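Local coordinates for protein beta-Ala-His dipeptidase (Homo sapiens, PDB 3DLJ) that catalyses the zinc-dependent hydrolysis of Xaa-His dipeptides, with its highest activity toward carnosine and anserine, at residues V91-L96 and K170-G175; K32-I37 and F53-V58. All blocks are in the same frame, centred on the assembly; numbering follows the deposited sequence.

Contacts 1 and 2 belong to the metal-binding part of this M20 peptidase, their centres about 15 Å apart. Contact 1 joins two strands; contact 2 joins a helix end and the chain beyond it to a second helix. Met-56 links them: its CE is 3.2 Å from Ile-173 O and its O 3.4 Å from Ile-92 CD1. In contact 1 the Glu-174 side chain lies about 8 Å from a zinc ion, about 4 Å from that of zinc ligand His-110 and about 3 Å from that of Glu-177, the probable proton acceptor. In contact 2 the Met-55 side chain lies about 13 Å from a zinc ion and about 7 Å from that of Asp-112, probably catalytic.

Contact 1: V91-L96 and K170-G175; sequences VILAEL and KFIIEG
Ala-94 and Phe-171 grip each other by two backbone hydrogen bonds, Phe-171 N to Ala-94 O being 2.7 Å, and Ile-92 and Ile-173 form a second such pair in this antiparallel ladder. Phe-171 holds CG beside its backbone N (chi1 -45°), bringing the ring alongside Ala-94 and Leu-96: CD1 lies 3.8 Å from Ala-94 CB, while CE1 meets Leu-96 CB edge-on, in the ring plane, at 4.0 Å. On the other face Ile-172 extends CG1 anti to its N (chi1 179°) to touch Leu-93 CD2 at 3.6 Å and Val-91 CG1 at 4.0 Å. Glu-95 and Lys-170 run side by side, yet Glu-95 OE2 stays 4.4 Å from Lys-170 NZ, too far for a salt bridge; Glu-95 instead pairs with Arg-69, and Lys-170 with the carbonyl and ring of Phe-195. Glu-174 OE2 is hydrogen-bonded to Tyr-108 OH and Ser-181 OG. Strand 69-73 flanks 91-96, and 168-174 runs parallel to 104-110, making this the antiparallel-to-parallel switch of the mixed sheet in the zinc-binding domain. Helix 46-65 packs on Ile-92 and Ala-94, Trp-151 of helix 141-160 meets the Phe-171 ring nearly at a right angle, and helix 184-191 touches Val-91, Leu-93 and Glu-174 on the other side.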
loop_
_atom_site.group_PDB
_atom_site.type_symbol
_atom_site.label_atom_id
_atom_site.label_comp_id
_atom_site.label_asym_id
_atom_site.label_seq_id
_atom_site.Cartn_x
_atom_site.Cartn_y
_atom_site.Cartn_z
ATOM N N VAL A 91 -1.270 2.164 18.803
ATOM C CA VAL A 91 -0.086 2.077 17.991
ATOM C C VAL A 91 0.987 1.432 18.877
ATOM O O VAL A 91 1.176 1.834 20.026
ATOM C CB VAL A 91 0.355 3.444 17.439
ATOM C CG1 VAL A 91 1.761 3.352 16.881
ATOM C CG2 VAL A 91 -0.615 3.918 16.332
ATOM N N ILE A 92 1.651 0.405 18.354
ATOM C CA ILE A 92 2.776 -0.158 19.059
ATOM C C ILE A 92 3.999 0.691 18.785
ATOM O O ILE A 92 4.332 0.954 17.628
ATOM C CB ILE A 92 3.037 -1.620 18.675
ATOM C CG1 ILE A 92 1.887 -2.486 19.187
ATOM C CG2 ILE A 92 4.418 -2.091 19.221
ATOM C CD1 ILE A 92 1.935 -3.892 18.691
ATOM N N LEU A 93 4.627 1.144 19.870
ATOM C CA LEU A 93 5.930 1.792 19.819
ATOM C C LEU A 93 6.905 0.980 20.654
ATOM O O LEU A 93 6.895 1.084 21.888
ATOM C CB LEU A 93 5.848 3.224 20.349
ATOM C CG LEU A 93 5.085 4.279 19.536
ATOM C CD1 LEU A 93 5.218 5.615 20.244
ATOM C CD2 LEU A 93 5.625 4.383 18.130
ATOM N N ALA A 94 7.742 0.185 19.980
ATOM C CA ALA A 94 8.611 -0.800 20.649
ATOM C C ALA A 94 10.099 -0.592 20.366
ATOM O O ALA A 94 10.470 -0.211 19.255
ATOM C CB ALA A 94 8.193 -2.211 20.258
ATOM N N GLU A 95 10.944 -0.823 21.378
ATOM C CA GLU A 95 12.402 -0.766 21.213
ATOM C C GLU A 95 13.082 -2.062 21.673
ATOM O O GLU A 95 12.827 -2.557 22.766
ATOM C CB GLU A 95 13.031 0.503 21.863
ATOM C CG GLU A 95 13.499 0.415 23.324
ATOM C CD GLU A 95 14.061 1.745 23.890
ATOM O OE1 GLU A 95 13.519 2.276 24.888
ATOM O OE2 GLU A 95 15.065 2.259 23.351
ATOM N N LEU A 96 13.947 -2.602 20.818
ATOM C CA LEU A 96 14.750 -3.768 21.146
ATOM C C LEU A 96 16.234 -3.387 21.179
ATOM O O LEU A 96 16.902 -3.354 20.140
ATOM C CB LEU A 96 14.495 -4.893 20.137
ATOM C CG LEU A 96 15.224 -6.231 20.321
ATOM C CD1 LEU A 96 14.842 -6.939 21.607
ATOM C CD2 LEU A 96 14.918 -7.106 19.131
ATOM N N LYS A 170 13.926 -0.479 16.526
ATOM C CA LYS A 170 12.676 0.097 16.925
ATOM C C LYS A 170 11.554 -0.363 15.982
ATOM O O LYS A 170 11.776 -0.631 14.787
ATOM C CB LYS A 170 12.797 1.627 17.024
ATOM C CG LYS A 170 13.604 2.084 18.249
ATOM C CD LYS A 170 13.541 3.586 18.521
ATOM C CE LYS A 170 13.937 3.866 19.972
ATOM N NZ LYS A 170 14.403 5.273 20.272
ATOM N N PHE A 171 10.354 -0.501 16.543
ATOM C CA PHE A 171 9.176 -0.866 15.750
ATOM C C PHE A 171 8.106 0.172 15.985
ATOM O O PHE A 171 7.819 0.525 17.140
ATOM C CB PHE A 171 8.614 -2.242 16.155
ATOM C CG PHE A 171 9.659 -3.336 16.343
ATOM C CD1 PHE A 171 10.468 -3.373 17.484
ATOM C CD2 PHE A 171 9.769 -4.367 15.416
ATOM C CE1 PHE A 171 11.386 -4.388 17.682
ATOM C CE2 PHE A 171 10.688 -5.394 15.603
ATOM C CZ PHE A 171 11.508 -5.408 16.731
ATOM N N ILE A 172 7.535 0.685 14.901
ATOM C CA ILE A 172 6.261 1.432 14.966
ATOM C C ILE A 172 5.190 0.720 14.109
ATOM O O ILE A 172 5.265 0.730 12.878
ATOM C CB ILE A 172 6.414 2.941 14.588
ATOM C CG1 ILE A 172 5.063 3.659 14.641
ATOM C CG2 ILE A 172 7.103 3.140 13.210
ATOM C CD1 ILE A 172 5.156 5.139 14.345
ATOM N N ILE A 173 4.229 0.075 14.771
ATOM C CA ILE A 173 3.210 -0.698 14.065
ATOM C C ILE A 173 1.818 -0.179 14.400
ATOM O O ILE A 173 1.431 -0.108 15.577
ATOM C CB ILE A 173 3.271 -2.236 14.388
ATOM C CG1 ILE A 173 4.714 -2.808 14.393
ATOM C CG2 ILE A 173 2.331 -3.012 13.501
ATOM C CD1 ILE A 173 5.470 -2.832 13.066
ATOM N N GLU A 174 1.067 0.176 13.359
ATOM C CA GLU A 174 -0.281 0.725 13.520
ATOM C C GLU A 174 -1.345 -0.242 13.023
ATOM O O GLU A 174 -1.036 -1.263 12.368
ATOM C CB GLU A 174 -0.413 2.070 12.793
ATOM C CG GLU A 174 -0.351 1.997 11.266
ATOM C CD GLU A 174 -1.026 3.186 10.586
ATOM O OE1 GLU A 174 -1.933 3.792 11.193
ATOM O OE2 GLU A 174 -0.661 3.509 9.435
ATOM N N GLY A 175 -2.596 0.090 13.339
ATOM C CA GLY A 175 -3.731 -0.692 12.906
ATOM C C GLY A 175 -4.761 0.059 12.071
ATOM O O GLY A 175 -5.917 -0.364 12.013
#

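Contact 2: K32-I37 and F53-V58; sequences KEWVAI and FRMMAV
Ile-37 and Met-55 mark the closest backbone approach, 6.4 Å from CA to CA, where the chain just past helix 24-35 comes up against helix 46-65. Met-55 CG stands anti to the backbone N (chi1 -173°), and bends at chi2 and chi3 fold the end of the chain round until CE sits over one face of the Trp-34 indole. Met-55 CE is 3.9 Å from the centroid of the five-membered ring of Trp-34, 23° off the normal, a CH-pi contact offset toward the rim; Met-55 SD stands obliquely to the same ring, making the pair a Met-aromatic contact. Val-58 comes at the indole obliquely, with CG1 3.5 Å from Trp-34 NE1, its side chain running counter to that of the tryptophan. The two helices belong to the helical layer flanking the sheet of the zinc-binding domain, and the indole is wedged among helix 46-65, Leu-111, and Leu-149 and Ile-152 of helix 141-160. With an alanine in place of Trp-34, the Met-55 methyl would probably lose its aromatic platform and a gap would open between the three helices. Ile-37 points at the second helix and buries more surface here than any other residue. Its CG2 packs on Met-55 CB at 3.9 Å, and CD1 meets Val-58 CG2 tip to tip at 4.0 Å. That same CD1 lies over one face of the Arg-54 guanidinium. A salt bridge from Arg-54 NH1 to Glu-51, one turn earlier in helix 46-65, tethers the guanidinium above the isoleucine.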
loop_
_atom_site.group_PDB
_atom_site.type_symbol
_atom_site.label_atom_id
_atom_site.label_comp_id
_atom_site.label_asym_id
_atom_site.label_seq_id
_atom_site.Cartn_x
_atom_site.Cartn_y
_atom_site.Cartn_z
ATOM N N LYS A 32 -0.339 -17.854 9.304
ATOM C CA LYS A 32 -1.688 -18.425 9.258
ATOM C C LYS A 32 -2.547 -17.932 10.443
ATOM O O LYS A 32 -3.702 -17.529 10.255
ATOM C CB LYS A 32 -1.606 -19.963 9.251
ATOM C CG LYS A 32 -2.962 -20.680 9.136
ATOM C CD LYS A 32 -2.757 -22.179 8.855
ATOM C CE LYS A 32 -3.986 -22.804 8.162
ATOM N NZ LYS A 32 -4.991 -23.286 9.152
ATOM N N GLU A 33 -1.952 -17.931 11.640
ATOM C CA GLU A 33 -2.610 -17.443 12.857
ATOM C C GLU A 33 -2.844 -15.943 12.840
ATOM O O GLU A 33 -3.877 -15.487 13.312
ATOM C CB GLU A 33 -1.818 -17.813 14.101
ATOM C CG GLU A 33 -1.826 -19.298 14.417
ATOM C CD GLU A 33 -0.740 -19.699 15.405
ATOM O OE1 GLU A 33 -0.563 -20.920 15.600
ATOM O OE2 GLU A 33 -0.055 -18.815 15.983
ATOM N N TRP A 34 -1.901 -15.163 12.320
ATOM C CA TRP A 34 -2.120 -13.706 12.256
ATOM C C TRP A 34 -3.181 -13.320 11.207
ATOM O O TRP A 34 -3.966 -12.436 11.443
ATOM C CB TRP A 34 -0.808 -12.924 12.055
ATOM C CG TRP A 34 0.035 -12.784 13.301
ATOM C CD1 TRP A 34 0.102 -13.656 14.351
ATOM C CD2 TRP A 34 0.989 -11.742 13.583
ATOM N NE1 TRP A 34 1.011 -13.211 15.279
ATOM C CE2 TRP A 34 1.570 -12.038 14.840
ATOM C CE3 TRP A 34 1.404 -10.587 12.898
ATOM C CZ2 TRP A 34 2.534 -11.217 15.439
ATOM C CZ3 TRP A 34 2.368 -9.761 13.494
ATOM C CH2 TRP A 34 2.921 -10.088 14.756
ATOM N N VAL A 35 -3.182 -14.007 10.070
ATOM C CA VAL A 35 -4.152 -13.823 8.993
ATOM C C VAL A 35 -5.606 -14.158 9.415
ATOM O O VAL A 35 -6.556 -13.521 8.962
ATOM C CB VAL A 35 -3.721 -14.656 7.716
ATOM C CG1 VAL A 35 -4.927 -14.935 6.786
ATOM C CG2 VAL A 35 -2.585 -13.938 6.953
ATOM N N ALA A 36 -5.754 -15.154 10.288
ATOM C CA ALA A 36 -7.045 -15.572 10.816
ATOM C C ALA A 36 -7.695 -14.542 11.768
ATOM O O ALA A 36 -8.886 -14.627 12.063
ATOM C CB ALA A 36 -6.915 -16.942 11.486
ATOM N N ILE A 37 -6.910 -13.576 12.240
ATOM C CA ILE A 37 -7.445 -12.461 13.010
ATOM C C ILE A 37 -7.969 -11.429 12.003
ATOM O O ILE A 37 -7.206 -10.824 11.278
ATOM C CB ILE A 37 -6.401 -11.846 13.959
ATOM C CG1 ILE A 37 -5.800 -12.954 14.864
ATOM C CG2 ILE A 37 -7.039 -10.715 14.800
ATOM C CD1 ILE A 37 -4.630 -12.529 15.726
ATOM N N PHE A 53 -8.191 -4.699 17.479
ATOM C CA PHE A 53 -7.571 -4.466 18.790
ATOM C C PHE A 53 -6.858 -5.715 19.297
ATOM O O PHE A 53 -5.814 -5.616 19.942
ATOM C CB PHE A 53 -8.625 -4.045 19.830
ATOM C CG PHE A 53 -8.838 -2.548 19.931
ATOM C CD1 PHE A 53 -9.585 -1.868 18.976
ATOM C CD2 PHE A 53 -8.299 -1.833 21.002
ATOM C CE1 PHE A 53 -9.783 -0.486 19.076
ATOM C CE2 PHE A 53 -8.492 -0.464 21.118
ATOM C CZ PHE A 53 -9.230 0.215 20.161
ATOM N N ARG A 54 -7.446 -6.881 19.034
ATOM C CA ARG A 54 -6.852 -8.150 19.439
ATOM C C ARG A 54 -5.547 -8.411 18.687
ATOM O O ARG A 54 -4.595 -8.902 19.271
ATOM C CB ARG A 54 -7.808 -9.306 19.212
ATOM C CG ARG A 54 -7.348 -10.548 19.934
ATOM C CD ARG A 54 -8.409 -11.609 19.943
ATOM N NE ARG A 54 -8.617 -12.126 18.599
ATOM C CZ ARG A 54 -7.964 -13.155 18.079
ATOM N NH1 ARG A 54 -8.257 -13.525 16.843
ATOM N NH2 ARG A 54 -7.024 -13.811 18.776
ATOM N N MET A 55 -5.529 -8.058 17.400
ATOM C CA MET A 55 -4.343 -8.094 16.547
ATOM C C MET A 55 -3.180 -7.279 17.120
ATOM O O MET A 55 -2.067 -7.781 17.249
ATOM C CB MET A 55 -4.695 -7.594 15.125
ATOM C CG MET A 55 -3.574 -7.737 14.067
ATOM S SD MET A 55 -3.126 -9.424 13.591
ATOM C CE MET A 55 -1.808 -9.830 14.797
ATOM N N MET A 56 -3.436 -6.013 17.446
ATOM C CA MET A 56 -2.425 -5.162 18.068
ATOM C C MET A 56 -1.933 -5.763 19.372
ATOM O O MET A 56 -0.747 -5.672 19.680
ATOM C CB MET A 56 -2.967 -3.743 18.279
ATOM C CG MET A 56 -3.478 -3.094 16.968
ATOM S SD MET A 56 -2.318 -3.305 15.602
ATOM C CE MET A 56 -1.033 -2.143 16.067
ATOM N N ALA A 57 -2.833 -6.387 20.137
ATOM C CA ALA A 57 -2.460 -7.045 21.400
ATOM C C ALA A 57 -1.590 -8.289 21.195
ATOM O O ALA A 57 -0.627 -8.522 21.942
ATOM C CB ALA A 57 -3.719 -7.381 22.207
ATOM N N VAL A 58 -1.916 -9.078 20.173
ATOM C CA VAL A 58 -1.122 -10.261 19.805
ATOM C C VAL A 58 0.312 -9.885 19.361
ATOM O O VAL A 58 1.296 -10.534 19.769
ATOM C CB VAL A 58 -1.842 -11.105 18.714
ATOM C CG1 VAL A 58 -0.886 -12.159 18.082
ATOM C CG2 VAL A 58 -3.079 -11.783 19.304
#